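Local coordinates for protein lipolytic enzyme, G-D-S-L family (Bacteroides thetaiotaomicron, PDB 7BR2) that metabolises the drug diltiazem as a gut microbial serine esterase of the SGNH (GDSL) hydrolase family, at residues G136-Y140 / W180-V185. Residues are numbered along the deposited sequence; the frame is centred on the assembly and turned at random.
Sequences GTSPY and WNAPMV
Pro139 rests on Met184 and Val185, near the beginning of helix 181-194. Met184 can be traced outward: its CB lies 3.6 Å from Pro139 CD, the chain extends through CG, SD comes to 3.5 Å from Ser138 CB, and the bend at chi3 (82°) leaves CE within van der Waals range of that same carbon. Pro139 and Met184 cross at about a right angle, while Val185 CG2 meets Pro139 CB at 3.6 Å. Asn181, whose O accepts from Val185 N one helical turn on, meets the loop at Thr137 and Pro139. With CG anti to the backbone N (chi1 -158°), its side chain lies along the loop: CB is 3.3 Å from Thr137 O, the amide ND2 gives that carbonyl a weak bond of 3.4 Å, and OD1, beside Pro139 CB, accepts from Asn156 on helix 155-173. With an alanine here, Asn156 ND2 is likely to lose this acceptor, Thr137 O its weak donor, and a gap would probably open beside Pro139 CB. Trp180 N donates to Gly136 O at 3.0 Å and 160°, continuing the pairing of strands 131-136 and 176-179, while its indole NE1 bonds Met216 O. Loop and helix start thus pack beyond the C-terminal ends of these parallel strands, as in the alpha/beta fold of SGNH hydrolases.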
loop_
_atom_site.group_PDB
_atom_site.type_symbol
_atom_site.label_atom_id
_atom_site.label_comp_id
_atom_site.label_asym_id
_atom_site.label_seq_id
_atom_site.Cartn_x
_atom_site.Cartn_y
_atom_site.Cartn_z
ATOM N N GLY A 136 0.064 -8.150 -11.187
ATOM C CA GLY A 136 -0.613 -7.567 -12.328
ATOM C C GLY A 136 -1.071 -6.166 -12.014
ATOM O O GLY A 136 -1.707 -5.950 -10.981
ATOM N N THR A 137 -0.707 -5.200 -12.857
ATOM C CA THR A 137 -0.992 -3.800 -12.556
ATOM C C THR A 137 -2.487 -3.545 -12.361
ATOM O O THR A 137 -3.349 -4.245 -12.909
ATOM C CB THR A 137 -0.487 -2.889 -13.671
ATOM O OG1 THR A 137 -0.924 -1.551 -13.414
ATOM C CG2 THR A 137 -1.028 -3.328 -15.024
ATOM N N SER A 138 -2.782 -2.517 -11.563
ATOM C CA SER A 138 -4.117 -1.959 -11.489
ATOM C C SER A 138 -4.588 -1.551 -12.892
ATOM O O SER A 138 -3.775 -1.292 -13.779
ATOM C CB SER A 138 -4.124 -0.764 -10.527
ATOM O OG SER A 138 -3.109 0.170 -10.849
ATOM N N PRO A 139 -5.898 -1.469 -13.115
ATOM C CA PRO A 139 -6.405 -1.365 -14.485
ATOM C C PRO A 139 -6.589 0.067 -14.973
ATOM O O PRO A 139 -6.633 1.023 -14.198
ATOM C CB PRO A 139 -7.765 -2.068 -14.383
ATOM C CG PRO A 139 -8.248 -1.673 -13.000
ATOM C CD PRO A 139 -7.000 -1.578 -12.133
ATOM N N TYR A 140 -6.690 0.193 -16.296
ATOM C CA TYR A 140 -7.228 1.402 -16.909
ATOM C C TYR A 140 -8.751 1.308 -16.900
ATOM O O TYR A 140 -9.325 0.382 -17.488
ATOM C CB TYR A 140 -6.704 1.571 -18.332
ATOM C CG TYR A 140 -7.253 2.793 -19.035
ATOM C CD1 TYR A 140 -6.733 4.057 -18.789
ATOM C CD2 TYR A 140 -8.309 2.685 -19.930
ATOM C CE1 TYR A 140 -7.242 5.180 -19.425
ATOM C CE2 TYR A 140 -8.827 3.811 -20.576
ATOM C CZ TYR A 140 -8.291 5.051 -20.317
ATOM O OH TYR A 140 -8.801 6.164 -20.958
ATOM N N TRP A 180 -3.956 -7.211 -9.542
ATOM C CA TRP A 180 -4.845 -6.124 -9.148
ATOM C C TRP A 180 -5.915 -5.836 -10.191
ATOM O O TRP A 180 -6.928 -5.219 -9.865
ATOM C CB TRP A 180 -4.056 -4.825 -8.901
ATOM C CG TRP A 180 -3.257 -4.719 -7.611
ATOM C CD1 TRP A 180 -3.707 -4.929 -6.331
ATOM C CD2 TRP A 180 -1.888 -4.317 -7.491
ATOM N NE1 TRP A 180 -2.690 -4.707 -5.432
ATOM C CE2 TRP A 180 -1.564 -4.329 -6.118
ATOM C CE3 TRP A 180 -0.897 -3.958 -8.416
ATOM C CZ2 TRP A 180 -0.295 -3.990 -5.645
ATOM C CZ3 TRP A 180 0.371 -3.629 -7.942
ATOM C CH2 TRP A 180 0.657 -3.649 -6.570
ATOM N N ASN A 181 -5.694 -6.245 -11.436
ATOM C CA ASN A 181 -6.512 -5.763 -12.544
ATOM C C ASN A 181 -7.943 -6.291 -12.444
ATOM O O ASN A 181 -8.904 -5.514 -12.399
ATOM C CB ASN A 181 -5.859 -6.170 -13.867
ATOM C CG ASN A 181 -6.308 -5.310 -15.023
ATOM O OD1 ASN A 181 -7.465 -5.355 -15.430
ATOM N ND2 ASN A 181 -5.389 -4.506 -15.554
ATOM N N ALA A 182 -8.098 -7.617 -12.384
ATOM C CA ALA A 182 -9.436 -8.204 -12.303
ATOM C C ALA A 182 -10.205 -7.747 -11.073
ATOM O O ALA A 182 -11.330 -7.242 -11.234
ATOM C CB ALA A 182 -9.340 -9.734 -12.360
ATOM N N PRO A 183 -9.690 -7.869 -9.845
ATOM C CA PRO A 183 -10.505 -7.442 -8.696
ATOM C C PRO A 183 -10.846 -5.966 -8.721
ATOM O O PRO A 183 -11.945 -5.570 -8.303
ATOM C CB PRO A 183 -9.635 -7.798 -7.480
ATOM C CG PRO A 183 -8.541 -8.667 -7.996
ATOM C CD PRO A 183 -8.364 -8.368 -9.431
ATOM N N MET A 184 -9.950 -5.131 -9.226
ATOM C CA MET A 184 -10.237 -3.706 -9.231
ATOM C C MET A 184 -11.250 -3.359 -10.311
ATOM O O MET A 184 -12.081 -2.470 -10.119
ATOM C CB MET A 184 -8.945 -2.912 -9.400
ATOM C CG MET A 184 -8.112 -2.855 -8.128
ATOM S SD MET A 184 -6.567 -1.958 -8.370
ATOM C CE MET A 184 -7.172 -0.270 -8.201
ATOM N N VAL A 185 -11.190 -4.036 -11.461
ATOM C CA VAL A 185 -12.247 -3.874 -12.459
ATOM C C VAL A 185 -13.588 -4.270 -11.860
ATOM O O VAL A 185 -14.591 -3.568 -12.031
ATOM C CB VAL A 185 -11.928 -4.702 -13.718
ATOM C CG1 VAL A 185 -13.125 -4.709 -14.651
ATOM C CG2 VAL A 185 -10.733 -4.130 -14.440
#